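Side-chain contacts in similarities with probable monooxygenase (Photorhabdus luminescens, PDB 4HB9), which binds flavin-adenine dinucleotide and is probably a monooxygenase of the FAD-dependent aromatic hydroxylase type: residues E177-G182 / I376-A381; V247-T252 / Q382-H387; P303-W308 / A368-I373. One frame throughout, in Å; residues are numbered along the deposited sequence.

Interaction 1: E177-G182 / I376-A381. With EDO (1,2-ethanediol), chain F.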
# COMPACT_ATOMS: atom_id res chain seq x y z
N GLU A 177 -4.50 -17.16 8.02
CA GLU A 177 -4.73 -17.57 6.63
C GLU A 177 -5.68 -16.60 5.93
O GLU A 177 -6.66 -16.18 6.51
CB GLU A 177 -5.30 -19.00 6.59
CG GLU A 177 -6.56 -19.22 7.44
CD GLU A 177 -6.92 -20.70 7.63
OE1 GLU A 177 -6.46 -21.55 6.83
OE2 GLU A 177 -7.68 -21.00 8.58
N ARG A 178 -5.37 -16.26 4.68
CA ARG A 178 -6.21 -15.37 3.87
C ARG A 178 -7.36 -16.16 3.28
O ARG A 178 -7.26 -17.38 3.15
CB ARG A 178 -5.39 -14.76 2.73
CG ARG A 178 -5.14 -15.71 1.57
CD ARG A 178 -3.91 -15.35 0.76
NE ARG A 178 -3.84 -16.12 -0.48
CZ ARG A 178 -3.06 -15.82 -1.53
NH1 ARG A 178 -2.28 -14.74 -1.51
NH2 ARG A 178 -3.10 -16.59 -2.61
N PHE A 179 -8.45 -15.47 2.93
CA PHE A 179 -9.51 -16.10 2.15
C PHE A 179 -9.85 -15.25 0.92
O PHE A 179 -9.57 -14.05 0.90
CB PHE A 179 -10.76 -16.36 2.99
CG PHE A 179 -11.41 -15.11 3.53
CD1 PHE A 179 -12.41 -14.45 2.81
CD2 PHE A 179 -11.04 -14.61 4.77
CE1 PHE A 179 -13.00 -13.32 3.31
CE2 PHE A 179 -11.63 -13.47 5.27
CZ PHE A 179 -12.61 -12.82 4.53
N ASP A 180 -10.45 -15.87 -0.08
CA ASP A 180 -10.89 -15.15 -1.27
C ASP A 180 -12.20 -14.42 -0.98
O ASP A 180 -13.17 -15.00 -0.50
CB ASP A 180 -11.09 -16.09 -2.45
CG ASP A 180 -9.79 -16.68 -2.96
OD1 ASP A 180 -8.76 -15.98 -2.98
OD2 ASP A 180 -9.81 -17.86 -3.35
N VAL A 181 -12.22 -13.16 -1.35
CA VAL A 181 -13.39 -12.31 -1.11
C VAL A 181 -14.52 -12.60 -2.10
O VAL A 181 -15.67 -12.36 -1.80
CB VAL A 181 -12.98 -10.84 -1.19
CG1 VAL A 181 -14.18 -9.90 -1.16
CG2 VAL A 181 -12.02 -10.52 -0.06
N GLY A 182 -14.19 -13.15 -3.26
CA GLY A 182 -15.15 -13.35 -4.32
C GLY A 182 -15.29 -12.13 -5.20
O GLY A 182 -16.18 -12.09 -6.07
N ILE A 376 -14.04 -2.65 6.99
CA ILE A 376 -14.46 -1.59 6.07
C ILE A 376 -14.12 -1.94 4.62
O ILE A 376 -14.98 -1.81 3.73
CB ILE A 376 -13.85 -0.21 6.44
CG1 ILE A 376 -14.39 0.27 7.79
CG2 ILE A 376 -14.18 0.82 5.37
CD1 ILE A 376 -13.63 1.44 8.37
N SER A 377 -12.89 -2.40 4.39
CA SER A 377 -12.45 -2.85 3.05
C SER A 377 -13.30 -3.97 2.46
O SER A 377 -13.66 -3.95 1.28
CB SER A 377 -11.00 -3.31 3.09
OG SER A 377 -10.15 -2.24 3.39
N LEU A 378 -13.60 -4.97 3.28
CA LEU A 378 -14.41 -6.07 2.85
C LEU A 378 -15.81 -5.60 2.45
O LEU A 378 -16.29 -5.93 1.36
CB LEU A 378 -14.50 -7.12 3.95
CG LEU A 378 -15.28 -8.40 3.62
CD1 LEU A 378 -14.75 -9.10 2.38
CD2 LEU A 378 -15.21 -9.34 4.81
N ARG A 379 -16.46 -4.79 3.28
CA ARG A 379 -17.80 -4.30 2.94
C ARG A 379 -17.81 -3.42 1.69
O ARG A 379 -18.76 -3.48 0.91
CB ARG A 379 -18.43 -3.56 4.12
CG ARG A 379 -18.65 -4.46 5.32
CD ARG A 379 -19.51 -3.82 6.39
NE ARG A 379 -18.79 -2.81 7.18
CZ ARG A 379 -17.94 -3.08 8.17
NH1 ARG A 379 -17.68 -4.33 8.52
NH2 ARG A 379 -17.34 -2.08 8.81
N SER A 380 -16.77 -2.61 1.52
CA SER A 380 -16.64 -1.77 0.34
C SER A 380 -16.55 -2.62 -0.93
O SER A 380 -17.22 -2.35 -1.93
CB SER A 380 -15.40 -0.87 0.43
OG SER A 380 -15.19 -0.19 -0.79
N ALA A 381 -15.71 -3.65 -0.89
CA ALA A 381 -15.60 -4.55 -2.03
C ALA A 381 -16.94 -5.23 -2.32
O ALA A 381 -17.35 -5.37 -3.47
CB ALA A 381 -14.51 -5.58 -1.77
C1 EDO F . -16.96 0.97 -3.80
O1 EDO F . -16.10 -0.16 -3.85
C2 EDO F . -18.27 0.57 -3.15
O2 EDO F . -18.32 0.95 -1.76
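Val181 of strand 179-191 packs on Leu378 of the long C-terminal helix 355-386. The protein has the fold of the FAD-dependent aromatic hydroxylases, and here the helix lies against the mixed sheet of that fold. The two side chains slide past each other in opposite directions. CD1 of Leu378 does most of the touching. It rests in the fork of the valine, with Val181 CG1 3.7 Å and Val181 CG2 3.9 Å from Leu378 CD1. The first bond of the Leu378 side chain does not aim at the strand, but its end comes nearer. With CG anti to the backbone N (chi1 -177°), both methyls are brought close to the strand residues. The second methyl is used differently. Leu378 CD2 meets the edge of the Phe179 ring, close to the ring plane, with CZ as the nearest ring atom. Phe179 also reaches the helix only with the end of its side chain. Val181 CG1 has a further, looser neighbour in Ala381 CB, one turn along the helix. All these contacts are apolar, and they lie near the surface. Strand 295-301 flanks them, where Leu299 touches both Val181 and Ala381. On the helix, Ser380 holds a 1,2-ethanediol, probably from the crystallisation liquor. EDO O1 donates to the backbone O of Ser380 at 3.1 Å, and the same O1 is hydrogen-bonded to Ser380 OG at 3.2 Å.

Interaction 2: V247-T252 / Q382-H387. With EDO (1,2-ethanediol), chain F.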
# COMPACT_ATOMS: atom_id res chain seq x y z
N VAL A 247 -10.74 1.83 -11.87
CA VAL A 247 -10.75 0.51 -11.25
C VAL A 247 -12.08 -0.15 -11.54
O VAL A 247 -13.11 0.34 -11.12
CB VAL A 247 -10.53 0.57 -9.73
CG1 VAL A 247 -10.41 -0.83 -9.19
CG2 VAL A 247 -9.28 1.38 -9.39
N TYR A 248 -12.05 -1.22 -12.33
CA TYR A 248 -13.27 -1.97 -12.63
C TYR A 248 -13.35 -3.07 -11.61
O TYR A 248 -12.39 -3.82 -11.45
CB TYR A 248 -13.28 -2.55 -14.05
CG TYR A 248 -14.44 -3.48 -14.31
CD1 TYR A 248 -15.74 -2.99 -14.50
CD2 TYR A 248 -14.26 -4.83 -14.31
CE1 TYR A 248 -16.81 -3.85 -14.68
CE2 TYR A 248 -15.31 -5.70 -14.52
CZ TYR A 248 -16.58 -5.23 -14.69
OH TYR A 248 -17.60 -6.14 -14.89
N VAL A 249 -14.50 -3.16 -10.94
CA VAL A 249 -14.71 -4.12 -9.83
C VAL A 249 -15.90 -5.01 -10.13
O VAL A 249 -16.95 -4.51 -10.51
CB VAL A 249 -14.92 -3.38 -8.50
CG1 VAL A 249 -14.95 -4.34 -7.33
CG2 VAL A 249 -13.82 -2.37 -8.27
N ALA A 250 -15.72 -6.32 -10.01
CA ALA A 250 -16.78 -7.28 -10.30
C ALA A 250 -16.58 -8.55 -9.53
O ALA A 250 -15.57 -8.72 -8.88
CB ALA A 250 -16.80 -7.61 -11.79
N ALA A 251 -17.53 -9.47 -9.62
CA ALA A 251 -17.39 -10.77 -8.95
C ALA A 251 -16.32 -11.56 -9.67
O ALA A 251 -16.24 -11.54 -10.91
CB ALA A 251 -18.72 -11.52 -8.95
N THR A 252 -15.49 -12.24 -8.89
CA THR A 252 -14.46 -13.09 -9.44
C THR A 252 -15.01 -14.13 -10.40
O THR A 252 -14.46 -14.34 -11.49
CB THR A 252 -13.69 -13.78 -8.31
OG1 THR A 252 -13.22 -12.79 -7.37
CG2 THR A 252 -12.51 -14.61 -8.88
N GLN A 382 -17.64 -5.68 -1.28
CA GLN A 382 -18.91 -6.36 -1.48
C GLN A 382 -19.94 -5.39 -2.05
O GLN A 382 -20.76 -5.77 -2.91
CB GLN A 382 -19.40 -6.97 -0.17
CG GLN A 382 -18.49 -8.10 0.35
CD GLN A 382 -18.86 -8.56 1.76
OE1 GLN A 382 -19.42 -7.80 2.53
NE2 GLN A 382 -18.49 -9.80 2.11
N ASN A 383 -19.90 -4.15 -1.59
CA ASN A 383 -20.82 -3.13 -2.07
C ASN A 383 -20.64 -2.89 -3.58
O ASN A 383 -21.62 -2.59 -4.29
CB ASN A 383 -20.64 -1.83 -1.33
CG ASN A 383 -21.73 -0.82 -1.66
OD1 ASN A 383 -22.92 -1.17 -1.72
ND2 ASN A 383 -21.33 0.43 -1.91
N ALA A 384 -19.41 -3.06 -4.08
CA ALA A 384 -19.20 -2.85 -5.51
C ALA A 384 -20.04 -3.83 -6.37
O ALA A 384 -20.43 -3.51 -7.47
CB ALA A 384 -17.71 -2.98 -5.84
N VAL A 385 -20.25 -5.04 -5.86
CA VAL A 385 -21.03 -6.06 -6.54
C VAL A 385 -22.52 -6.02 -6.16
O VAL A 385 -23.40 -6.14 -7.03
CB VAL A 385 -20.42 -7.46 -6.28
CG1 VAL A 385 -21.20 -8.54 -6.98
CG2 VAL A 385 -18.99 -7.50 -6.79
N ILE A 386 -22.82 -5.81 -4.88
CA ILE A 386 -24.23 -5.79 -4.41
C ILE A 386 -24.97 -4.47 -4.55
O ILE A 386 -26.17 -4.46 -4.83
CB ILE A 386 -24.33 -6.21 -2.93
CG1 ILE A 386 -23.83 -7.63 -2.78
CG2 ILE A 386 -25.78 -6.08 -2.42
CD1 ILE A 386 -23.47 -7.98 -1.36
N HIS A 387 -24.27 -3.35 -4.33
CA HIS A 387 -24.85 -2.00 -4.40
C HIS A 387 -25.88 -1.75 -3.28
O HIS A 387 -26.95 -1.19 -3.51
CB HIS A 387 -25.50 -1.71 -5.77
CG HIS A 387 -24.59 -1.92 -6.94
ND1 HIS A 387 -25.01 -1.77 -8.24
CD2 HIS A 387 -23.29 -2.29 -7.00
CE1 HIS A 387 -24.00 -2.02 -9.05
NE2 HIS A 387 -22.95 -2.35 -8.33
C1 EDO F . -16.96 0.97 -3.80
O1 EDO F . -16.10 -0.16 -3.85
C2 EDO F . -18.27 0.57 -3.15
O2 EDO F . -18.32 0.95 -1.76
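Val249 and Ala384 meet where strand 240-251 of the mixed sheet crosses the last turns of helix 355-386. The short axes are 7.5 Å apart and cross at -74°. Val385, the next helix residue, carries the rest of the contact. Its CB points toward the strand and splits into two methyls with separate tasks. CG1, the branch anti to the backbone N (chi1 -180°), comes to the methyl of Ala251, with Val385 CG1 and Ala251 CB 4.3 Å apart. CG2 goes to the strand backbone instead. It sits over the peptide link between Ala250 and Ala251, with Val385 CG2 3.7 Å from Ala251 N and 3.8 Å from Ala250 C. Ala250 turns its own CB away from the helix, so only its backbone is met here. One residue earlier on the helix, Ala384 CB is pressed by Val249 CG1 at 3.4 Å, closer than carbons usually pack. Val183 of strand 179-191 adjoins both Val249 and Val385, and Trp219 touches Ala384. Asn383 faces another way. Its ND2 donates to O2 of a 1,2-ethanediol in a nearly straight bond of 3.1 Å, at 175°. His387, just past the end of the helix, has positive phi, and its NE2 makes a weak bond to Ala384 O. Across the interface itself, methyl groups meet methyl groups or a peptide. The small alanine side chains are consistent with the close approach of helix and strand, and the hold there rests on shape and apolar burial.

Interaction 3: P303-W308 / A368-I373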
# COMPACT_ATOMS: atom_id res chain seq x y z
N PRO A 303 -9.39 -13.33 8.34
CA PRO A 303 -10.35 -13.21 9.41
C PRO A 303 -9.88 -12.23 10.49
O PRO A 303 -8.76 -11.73 10.46
CB PRO A 303 -10.50 -14.64 9.93
CG PRO A 303 -9.35 -15.41 9.40
CD PRO A 303 -8.71 -14.64 8.29
N HIS A 304 -10.77 -11.97 11.42
CA HIS A 304 -10.51 -11.12 12.58
C HIS A 304 -9.23 -11.58 13.29
O HIS A 304 -9.00 -12.79 13.49
CB HIS A 304 -11.75 -11.22 13.49
CG HIS A 304 -11.71 -10.35 14.71
ND1 HIS A 304 -12.30 -9.11 14.76
CD2 HIS A 304 -11.25 -10.61 15.96
CE1 HIS A 304 -12.16 -8.61 15.97
NE2 HIS A 304 -11.52 -9.50 16.72
N LEU A 305 -8.36 -10.62 13.60
CA LEU A 305 -7.09 -10.92 14.26
C LEU A 305 -7.33 -11.05 15.74
O LEU A 305 -7.82 -10.12 16.37
CB LEU A 305 -6.07 -9.81 14.04
CG LEU A 305 -5.37 -9.72 12.69
CD1 LEU A 305 -4.45 -8.50 12.70
CD2 LEU A 305 -4.60 -11.00 12.41
N LEU A 306 -7.03 -12.24 16.26
CA LEU A 306 -7.14 -12.56 17.70
C LEU A 306 -5.81 -12.30 18.35
O LEU A 306 -4.78 -12.41 17.70
CB LEU A 306 -7.48 -14.03 17.87
CG LEU A 306 -8.82 -14.49 17.31
CD1 LEU A 306 -8.80 -16.00 17.04
CD2 LEU A 306 -9.93 -14.11 18.27
N PRO A 307 -5.80 -12.00 19.65
CA PRO A 307 -4.50 -11.81 20.31
C PRO A 307 -3.58 -13.01 20.21
O PRO A 307 -4.03 -14.17 20.12
CB PRO A 307 -4.86 -11.49 21.76
CG PRO A 307 -6.30 -11.82 21.92
CD PRO A 307 -6.92 -11.69 20.56
N TRP A 308 -2.29 -12.73 20.15
CA TRP A 308 -1.27 -13.75 20.24
C TRP A 308 -0.32 -13.36 21.38
O TRP A 308 -0.33 -12.21 21.84
CB TRP A 308 -0.54 -13.90 18.92
CG TRP A 308 0.11 -12.65 18.42
CD1 TRP A 308 1.36 -12.20 18.74
CD2 TRP A 308 -0.43 -11.71 17.49
NE1 TRP A 308 1.63 -11.03 18.07
CE2 TRP A 308 0.54 -10.70 17.30
CE3 TRP A 308 -1.66 -11.61 16.80
CZ2 TRP A 308 0.33 -9.60 16.46
CZ3 TRP A 308 -1.87 -10.51 15.94
CH2 TRP A 308 -0.87 -9.52 15.79
N ALA A 368 -6.74 -3.46 16.93
CA ALA A 368 -8.02 -2.73 16.99
C ALA A 368 -8.29 -1.97 15.70
O ALA A 368 -9.36 -2.10 15.12
CB ALA A 368 -8.07 -1.76 18.16
N TYR A 369 -7.33 -1.17 15.23
CA TYR A 369 -7.59 -0.46 13.97
C TYR A 369 -7.46 -1.37 12.76
O TYR A 369 -8.20 -1.16 11.78
CB TYR A 369 -6.81 0.86 13.82
CG TYR A 369 -5.30 0.77 13.83
CD1 TYR A 369 -4.59 0.27 12.74
CD2 TYR A 369 -4.59 1.27 14.91
CE1 TYR A 369 -3.20 0.24 12.76
CE2 TYR A 369 -3.21 1.24 14.94
CZ TYR A 369 -2.52 0.74 13.88
OH TYR A 369 -1.16 0.76 13.98
N ALA A 370 -6.59 -2.38 12.81
CA ALA A 370 -6.47 -3.34 11.71
C ALA A 370 -7.79 -4.05 11.42
O ALA A 370 -8.24 -4.12 10.26
CB ALA A 370 -5.39 -4.37 11.99
N ASN A 371 -8.40 -4.58 12.47
CA ASN A 371 -9.68 -5.28 12.32
C ASN A 371 -10.77 -4.35 11.80
O ASN A 371 -11.57 -4.73 10.93
CB ASN A 371 -10.11 -5.93 13.65
CG ASN A 371 -9.28 -7.16 13.99
OD1 ASN A 371 -8.80 -7.90 13.11
ND2 ASN A 371 -9.12 -7.41 15.29
N GLU A 372 -10.81 -3.12 12.29
CA GLU A 372 -11.80 -2.19 11.81
C GLU A 372 -11.59 -1.93 10.31
O GLU A 372 -12.54 -1.96 9.53
CB GLU A 372 -11.77 -0.87 12.60
CG GLU A 372 -12.69 0.20 11.99
CD GLU A 372 -12.82 1.45 12.86
OE1 GLU A 372 -12.46 1.41 14.05
OE2 GLU A 372 -13.31 2.49 12.34
N ILE A 373 -10.35 -1.69 9.92
CA ILE A 373 -10.07 -1.34 8.52
C ILE A 373 -10.38 -2.50 7.56
O ILE A 373 -10.99 -2.30 6.49
CB ILE A 373 -8.62 -0.85 8.37
CG1 ILE A 373 -8.48 0.50 9.05
CG2 ILE A 373 -8.24 -0.71 6.90
CD1 ILE A 373 -7.05 0.89 9.36
O HOH W 1 -8.85 -8.64 10.39
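Asn371 of helix 355-386 grips the backbone of Leu305 in a polar contact between helix and loop. The loop joins strand 295-301 of the mixed sheet to strand 313-315 of the parallel, Rossmann-type sheet, so the contact holds the link between these sheets against the C-terminal helix. The amide bonds to both ends of one residue. Leu305 N donates to Asn371 OD1 at 2.8 Å, nearly straight, although the N is tilted 24° from the carbonyl plane. Asn371 ND2 returns a bond of 3.2 Å to Leu305 O, reaching a lone pair in the carbonyl plane. That oxygen also lies close to the amide plane of Asn371. The two bonds fix the rotation of the amide and show which end is oxygen. The His304 ring stacks on this amide, their planes 17° apart. Asn371 ND2 lies over one ring face, offset toward the rim, and is 3.3 Å from His304 CE1. The ring gets there because the first torsion of His304 is extended, CG anti to N (chi1 -177°), which carries it round to the helix. The Leu305 side chain is buried. Its CD1 reaches Ala370 CB at 4.3 Å, and the leucine also touches Ile320 and Arg367. The flavin is not far off, about 12 Å from the side chain of Ala370. A water completes the polar set: it donates to Asn371 OD1 at 2.8 Å and to Pro303 O at 3.1 Å.

Overall arrangement
All three contacts use helix 355-386, in successive parts of its length. Interactions 1 and 2 both set it against the mixed sheet, on the neighbouring strands 179-191 and 240-251. They join where Gly182 O probably accepts a hydrogen bond from Thr252 N. Interaction 3 lies further back on the helix and uses a loop instead of a strand, but Pro303 packs against Glu177 and Phe179 of interaction 1. Interaction 2 is buried, interaction 1 is a surface contact and interaction 3 is partly buried. The chemistry follows the partner rather than the burial: both sheet contacts are apolar, while the loop contact uses an asparagine amide to pair with the backbone N and O of a loop residue.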